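Local structure of Alpha/beta hydrolase (Enterobacter asburiae, 6KMO) at residues V73-I78 / A84-I89; T157-V160 / Q165-G168. The protein probably hydrolyses carboxylic ester bonds, as an esterase or lipase of the alpha/beta hydrolase superfamily. The protein carries 2 engineered substitutions. All coordinates share one frame; numbering follows the deposited sequence.

Contact 1: V73-I78 / A84-I89; sequences VSEKTI and AIKLKI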
ATOM      1  N   VAL A  73     -14.071  24.191  -0.869  1.00 10.16           N
ATOM      2  CA  VAL A  73     -13.613  24.382  -2.241  1.00  9.84           C
ATOM      3  C   VAL A  73     -13.668  25.861  -2.600  1.00 11.75           C
ATOM      4  O   VAL A  73     -14.679  26.536  -2.334  1.00 12.69           O
ATOM      5  CB  VAL A  73     -14.427  23.546  -3.242  1.00 11.28           C
ATOM      6  CG1 VAL A  73     -13.912  23.779  -4.647  1.00 12.65           C
ATOM      7  CG2 VAL A  73     -14.373  22.071  -2.873  1.00 11.57           C
ATOM      8  N   SER A  74     -12.599  26.360  -3.204  1.00 10.65           N
ATOM      9  CA  SER A  74     -12.543  27.720  -3.710  1.00  8.81           C
ATOM     10  C   SER A  74     -11.838  27.725  -5.059  1.00 10.96           C
ATOM     11  O   SER A  74     -11.359  26.689  -5.544  1.00 10.29           O
ATOM     12  CB  SER A  74     -11.848  28.657  -2.722  1.00 12.98           C
ATOM     13  OG  SER A  74     -10.513  28.261  -2.478  1.00 14.60           O
ATOM     14  N   GLU A  75     -11.781  28.896  -5.685  1.00 12.41           N
ATOM     15  CA  GLU A  75     -11.264  29.031  -7.029  1.00 11.44           C
ATOM     16  C   GLU A  75     -10.369  30.250  -7.118  1.00 13.24           C
ATOM     17  O   GLU A  75     -10.553  31.235  -6.394  1.00 13.87           O
ATOM     18  CB  GLU A  75     -12.395  29.147  -8.040  1.00 19.33           C
ATOM     19  CG  GLU A  75     -11.930  29.252  -9.479  1.00 33.05           C
ATOM     20  CD  GLU A  75     -13.090  29.263 -10.459  1.00 54.34           C
ATOM     21  OE1 GLU A  75     -13.039  30.039 -11.441  1.00 49.74           O
ATOM     22  OE2 GLU A  75     -14.053  28.495 -10.241  1.00 59.88           O
ATOM     23  N   LYS A  76      -9.385  30.176  -8.000  1.00 11.37           N
ATOM     24  CA  LYS A  76      -8.528  31.319  -8.279  1.00 11.27           C
ATOM     25  C   LYS A  76      -7.999  31.170  -9.689  1.00 11.61           C
ATOM     26  O   LYS A  76      -7.551  30.084 -10.070  1.00 11.71           O
ATOM     27  CB  LYS A  76      -7.354  31.379  -7.314  1.00 14.51           C
ATOM     28  CG  LYS A  76      -6.435  32.594  -7.530  1.00 20.50           C
ATOM     29  CD  LYS A  76      -5.846  33.077  -6.207  1.00 22.72           C
ATOM     30  CE  LYS A  76      -4.885  34.228  -6.393  1.00 22.88           C
ATOM     31  NZ  LYS A  76      -5.583  35.542  -6.345  1.00 19.23           N
ATOM     32  N   THR A  77      -8.036  32.242 -10.462  1.00 10.72           N
ATOM     33  CA  THR A  77      -7.404  32.290 -11.768  1.00 11.44           C
ATOM     34  C   THR A  77      -6.119  33.089 -11.634  1.00 15.23           C
ATOM     35  O   THR A  77      -6.134  34.225 -11.151  1.00 16.41           O
ATOM     36  CB  THR A  77      -8.327  32.921 -12.808  1.00 16.04           C
ATOM     37  OG1 THR A  77      -9.480  32.096 -12.972  1.00 18.89           O
ATOM     38  CG2 THR A  77      -7.618  33.048 -14.148  1.00 16.47           C
ATOM     39  N   ILE A  78      -5.008  32.493 -12.038  1.00 12.96           N
ATOM     40  CA  ILE A  78      -3.708  33.139 -11.965  1.00 15.08           C
ATOM     41  C   ILE A  78      -3.292  33.548 -13.369  1.00 16.90           C
ATOM     42  O   ILE A  78      -3.747  32.993 -14.367  1.00 15.97           O
ATOM     43  CB  ILE A  78      -2.635  32.253 -11.291  1.00 12.81           C
ATOM     44  CG1 ILE A  78      -2.388  30.969 -12.091  1.00 12.65           C
ATOM     45  CG2 ILE A  78      -3.053  31.935  -9.871  1.00 15.68           C
ATOM     46  CD1 ILE A  78      -1.216  30.146 -11.569  1.00 15.54           C
ATOM     47  N   ALA A  84      -3.788  32.861 -18.669  1.00 20.95           N
ATOM     48  CA  ALA A  84      -4.557  32.648 -17.454  1.00 26.08           C
ATOM     49  C   ALA A  84      -4.658  31.150 -17.206  1.00 22.61           C
ATOM     50  O   ALA A  84      -4.804  30.366 -18.144  1.00 21.85           O
ATOM     51  CB  ALA A  84      -5.960  33.228 -17.622  1.00 22.84           C
ATOM     52  N   ILE A  85      -4.565  30.755 -15.942  1.00 16.86           N
ATOM     53  CA  ILE A  85      -4.686  29.352 -15.544  1.00 13.10           C
ATOM     54  C   ILE A  85      -5.683  29.296 -14.393  1.00 11.65           C
ATOM     55  O   ILE A  85      -5.464  29.932 -13.358  1.00 13.03           O
ATOM     56  CB  ILE A  85      -3.332  28.758 -15.128  1.00 11.59           C
ATOM     57  CG1 ILE A  85      -2.319  28.847 -16.273  1.00 16.45           C
ATOM     58  CG2 ILE A  85      -3.510  27.304 -14.714  1.00 12.21           C
ATOM     59  CD1 ILE A  85      -0.909  28.409 -15.880  1.00 19.29           C
ATOM     60  N   LYS A  86      -6.765  28.536 -14.566  1.00 11.08           N
ATOM     61  CA  LYS A  86      -7.750  28.358 -13.508  1.00 10.97           C
ATOM     62  C   LYS A  86      -7.320  27.273 -12.527  1.00  9.62           C
ATOM     63  O   LYS A  86      -6.939  26.168 -12.935  1.00 10.04           O
ATOM     64  CB  LYS A  86      -9.108  27.992 -14.079  1.00 13.21           C
ATOM     65  CG  LYS A  86     -10.228  28.137 -13.068  1.00 25.58           C
ATOM     66  CD  LYS A  86     -11.538  27.506 -13.537  1.00 37.55           C
ATOM     67  CE  LYS A  86     -12.046  28.117 -14.848  1.00 41.64           C
ATOM     68  NZ  LYS A  86     -13.523  28.381 -14.862  1.00 44.95           N
ATOM     69  N   LEU A  87      -7.406  27.583 -11.234  1.00  9.71           N
ATOM     70  CA  LEU A  87      -7.112  26.661 -10.149  1.00  7.39           C
ATOM     71  C   LEU A  87      -8.372  26.410  -9.337  1.00 10.29           C
ATOM     72  O   LEU A  87      -9.206  27.303  -9.151  1.00 10.20           O
ATOM     73  CB  LEU A  87      -6.067  27.240  -9.204  1.00  8.67           C
ATOM     74  CG  LEU A  87      -4.815  27.790  -9.861  1.00  9.05           C
ATOM     75  CD1 LEU A  87      -3.876  28.412  -8.836  1.00 10.61           C
ATOM     76  CD2 LEU A  87      -4.083  26.698 -10.651  1.00 10.93           C
ATOM     77  N   LYS A  88      -8.509  25.193  -8.824  1.00  7.77           N
ATOM     78  CA  LYS A  88      -9.502  24.881  -7.809  1.00  7.92           C
ATOM     79  C   LYS A  88      -8.744  24.439  -6.574  1.00  9.33           C
ATOM     80  O   LYS A  88      -7.862  23.580  -6.667  1.00  9.02           O
ATOM     81  CB  LYS A  88     -10.468  23.784  -8.263  1.00  9.13           C
ATOM     82  CG  LYS A  88     -11.334  24.176  -9.462  1.00 12.16           C
ATOM     83  CD  LYS A  88     -12.365  25.230  -9.087  1.00 18.26           C
ATOM     84  CE  LYS A  88     -13.652  24.591  -8.660  1.00 23.04           C
ATOM     85  NZ  LYS A  88     -14.776  25.575  -8.610  1.00 32.19           N
ATOM     86  N   ILE A  89      -9.060  25.025  -5.423  1.00  8.15           N
ATOM     87  CA  ILE A  89      -8.329  24.802  -4.185  1.00  8.23           C
ATOM     88  C   ILE A  89      -9.254  24.080  -3.220  1.00  8.84           C
ATOM     89  O   ILE A  89     -10.375  24.536  -2.966  1.00 10.25           O
ATOM     90  CB  ILE A  89      -7.808  26.120  -3.592  1.00  9.82           C
ATOM     91  CG1 ILE A  89      -6.902  26.830  -4.604  1.00 13.17           C
ATOM     92  CG2 ILE A  89      -7.023  25.881  -2.319  1.00 10.50           C
ATOM     93  CD1 ILE A  89      -7.471  28.065  -5.181  1.00 17.67           C
TER
HETATM   94  O   HOH W   1     -10.473  26.163  -0.499  1.00 17.08           O
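S74 and I89, K76 and L87, and I78 and I85 are the hydrogen-bonded pairs of two antiparallel strands, each joined by two backbone N-H...O=C bonds. The shortest are I89 N to S74 O and L87 N to K76 O, both 2.8 Å. E75 with K88 and T77 with K86 are the non-hydrogen-bonded pairs between them; at these positions E75 CA and T77 CA turn their hydrogens to L87 O and I85 O, which thus receive a C-H as well as an N-H. The strand directions lie 162° apart, a little short of exactly opposed.

Polar and charged chains occupy the side that carries E75, T77, K86 and K88. E75 rises from its own strand with CG anti to its backbone N (chi1 -178°), passing L87 O and bringing the carboxylate between K86 and K88. OE2 pairs with K88 NZ at 3.4 Å, a weak bond, while OE1 lies 3.8 Å from K86 NZ, a long salt bridge. The same OE1 rests 3.6 Å from K86 CD, so the aliphatic chain of K86 also packs on the acid.

On the other face I78, I85, L87 and I89 make the apolar contacts, beside S74 and K76. I78 CG2 meets L87 CD1 at 3.8 Å, the two chains crossing at about a right angle, and I78 CG1 packs on I85 CB. I89 CD1 lies 3.9 Å from K76 CB. Helix 148-163 packs on this side, A156 touching L87.

At the S74 end a water donates to I89 O and is also hydrogen-bonded to S74 OG, tying the serine hydroxyl to the neighbouring backbone.

Strands 71-80 and 83-92 form a beta hairpin at one edge of the central mixed sheet, the antiparallel first strands of the sheet of an alpha/beta hydrolase fold.

Contact 2: T157-V160 / Q165-G168; sequences TKWV and QEIG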
ATOM      1  N   THR A 157       2.581  25.261 -10.585  1.00  5.99           N
ATOM      2  CA  THR A 157       3.371  24.778  -9.460  1.00  6.26           C
ATOM      3  C   THR A 157       4.327  25.856  -8.977  1.00  8.24           C
ATOM      4  O   THR A 157       4.435  26.123  -7.766  1.00  6.97           O
ATOM      5  CB  THR A 157       4.135  23.520  -9.896  1.00  6.76           C
ATOM      6  OG1 THR A 157       3.201  22.481 -10.273  1.00  7.29           O
ATOM      7  CG2 THR A 157       5.018  22.992  -8.790  1.00  7.69           C
ATOM      8  N   LYS A 158       5.036  26.480  -9.918  0.72  7.64           N
ATOM      9  CA  LYS A 158       5.920  27.591  -9.583  0.72  8.75           C
ATOM     10  C   LYS A 158       5.148  28.719  -8.911  0.72  9.18           C
ATOM     11  O   LYS A 158       5.630  29.318  -7.942  0.72  9.59           O
ATOM     12  CB  LYS A 158       6.619  28.084 -10.850  0.72 10.87           C
ATOM     13  CG  LYS A 158       7.667  29.145 -10.613  0.72 16.67           C
ATOM     14  CD  LYS A 158       8.476  29.397 -11.885  0.72 21.22           C
ATOM     15  CE  LYS A 158       9.198  30.741 -11.827  0.72 26.63           C
ATOM     16  NZ  LYS A 158       8.273  31.867 -11.503  0.72 30.84           N
ATOM     17  N   TRP A 159       3.944  29.012  -9.397  1.00  8.17           N
ATOM     18  CA  TRP A 159       3.143  30.083  -8.813  1.00  8.19           C
ATOM     19  C   TRP A 159       2.786  29.775  -7.362  1.00 10.08           C
ATOM     20  O   TRP A 159       2.911  30.631  -6.475  1.00  9.95           O
ATOM     21  CB  TRP A 159       1.887  30.355  -9.643  1.00  7.98           C
ATOM     22  CG  TRP A 159       1.102  31.518  -9.093  1.00  9.99           C
ATOM     23  CD1 TRP A 159       1.239  32.830  -9.451  1.00 16.63           C
ATOM     24  CD2 TRP A 159       0.099  31.473  -8.082  1.00 11.14           C
ATOM     25  NE1 TRP A 159       0.366  33.604  -8.727  1.00 16.85           N
ATOM     26  CE2 TRP A 159      -0.342  32.802  -7.874  1.00 14.56           C
ATOM     27  CE3 TRP A 159      -0.479  30.445  -7.334  1.00 10.62           C
ATOM     28  CZ2 TRP A 159      -1.326  33.123  -6.943  1.00 15.60           C
ATOM     29  CZ3 TRP A 159      -1.469  30.773  -6.409  1.00 13.39           C
ATOM     30  CH2 TRP A 159      -1.874  32.104  -6.225  1.00 15.59           C
ATOM     31  N   VAL A 160       2.334  28.557  -7.087  1.00  7.54           N
ATOM     32  CA  VAL A 160       2.005  28.202  -5.710  1.00  7.55           C
ATOM     33  C   VAL A 160       3.239  28.282  -4.819  1.00  7.60           C
ATOM     34  O   VAL A 160       3.167  28.743  -3.674  1.00  8.26           O
ATOM     35  CB  VAL A 160       1.340  26.811  -5.652  1.00  6.94           C
ATOM     36  CG1 VAL A 160       1.198  26.349  -4.225  1.00  8.40           C
ATOM     37  CG2 VAL A 160      -0.008  26.826  -6.344  1.00  8.49           C
ATOM     38  N   GLN A 165       0.915  32.107  -0.227  1.00 10.36           N
ATOM     39  CA  GLN A 165       0.219  32.907   0.783  1.00 11.23           C
ATOM     40  C   GLN A 165      -1.108  33.456   0.267  1.00 10.57           C
ATOM     41  O   GLN A 165      -2.068  33.592   1.039  1.00 10.02           O
ATOM     42  CB  GLN A 165       1.142  34.032   1.236  1.00 14.68           C
ATOM     43  CG  GLN A 165       0.613  34.918   2.334  1.00 20.82           C
ATOM     44  CD  GLN A 165       1.486  36.146   2.510  1.00 31.29           C
ATOM     45  OE1 GLN A 165       1.001  37.279   2.498  1.00 31.91           O
ATOM     46  NE2 GLN A 165       2.786  35.924   2.661  1.00 24.98           N
ATOM     47  N   GLU A 166      -1.207  33.739  -1.030  1.00  9.15           N
ATOM     48  CA  GLU A 166      -2.452  34.279  -1.564  1.00  8.69           C
ATOM     49  C   GLU A 166      -3.619  33.313  -1.406  1.00  9.15           C
ATOM     50  O   GLU A 166      -4.776  33.744  -1.383  1.00 10.71           O
ATOM     51  CB  GLU A 166      -2.297  34.668  -3.031  1.00 10.52           C
ATOM     52  CG  GLU A 166      -1.333  35.815  -3.274  1.00 11.96           C
ATOM     53  CD  GLU A 166      -1.380  36.317  -4.703  1.00 14.96           C
ATOM     54  OE1 GLU A 166      -0.396  36.942  -5.120  1.00 23.36           O
ATOM     55  OE2 GLU A 166      -2.404  36.103  -5.389  1.00 15.19           O
ATOM     56  N   ILE A 167      -3.353  32.008  -1.302  1.00  9.07           N
ATOM     57  CA  ILE A 167      -4.382  30.994  -1.138  1.00  9.91           C
ATOM     58  C   ILE A 167      -4.259  30.275   0.202  1.00  9.37           C
ATOM     59  O   ILE A 167      -4.833  29.201   0.387  1.00 10.26           O
ATOM     60  CB  ILE A 167      -4.407  29.999  -2.320  1.00  9.91           C
ATOM     61  CG1 ILE A 167      -3.048  29.318  -2.515  1.00  9.84           C
ATOM     62  CG2 ILE A 167      -4.864  30.705  -3.571  1.00 10.13           C
ATOM     63  CD1 ILE A 167      -3.108  28.097  -3.430  1.00 11.90           C
ATOM     64  N   GLY A 168      -3.509  30.843   1.141  1.00  8.55           N
ATOM     65  CA  GLY A 168      -3.402  30.264   2.459  1.00  9.72           C
ATOM     66  C   GLY A 168      -2.539  29.029   2.527  1.00  9.38           C
ATOM     67  O   GLY A 168      -2.756  28.179   3.402  1.00 10.99           O
TER
HETATM   68  O   HOH W   2      -0.142  36.504  -7.945  1.00 32.21           O
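W159 reaches from its helix toward E166 and I167, which follow in the turn after that helix. From CB, a chi1 of -176° swings CG opposite the main-chain N and carries the indole off the flank of the helix, leaning toward its C-terminal end and E166. On the five-membered ring, NE1 donates to a water at 3.0 Å that lies at the ring edge, in its plane; the water in turn donates to E166 OE1 at 2.9 Å. Farther along that edge, CZ2 comes within 3.5 Å of E166 OE2. The carboxylate stands almost perpendicular to the ring, the planes 87° apart; OE2 touches the ring edge directly, and OE1 reaches NE1 through the water. CH2 meets E166 CB at 4.1 Å and I167 CG2 at 4.2 Å. A second apolar touch runs from V160 CG2 to I167 CD1, at 4.4 Å.

Beyond I167, G168 N bonds back to Q165 O and closes the turn. The indole also borders strand 71-80, V160 faces strands 99-105, 132-136 and 174-179, and I167 packs on V134 of strand 132-136, so that helix 148-163 and the loop after it lie against the same sheet.

Contact 1 comes first along the chain and is complete before contact 2 begins, yet their centres lie only 10 Å apart, on the same side of the chain's centre. The hairpin 71-80/83-92 supplies the edge of the central sheet, and helix 148-163 with its following loop packs on the face bearing K76, I78 and L87. The two contacts touch directly: I78 CG2 packs on W159 CE2 at 3.5 Å, and the K76 chain runs past W159 and I167 toward a long, weak ion pair with E166. Together the two contacts join the antiparallel edge to a helix of the alpha/beta core, forming one peripheral corner of the hydrolase fold.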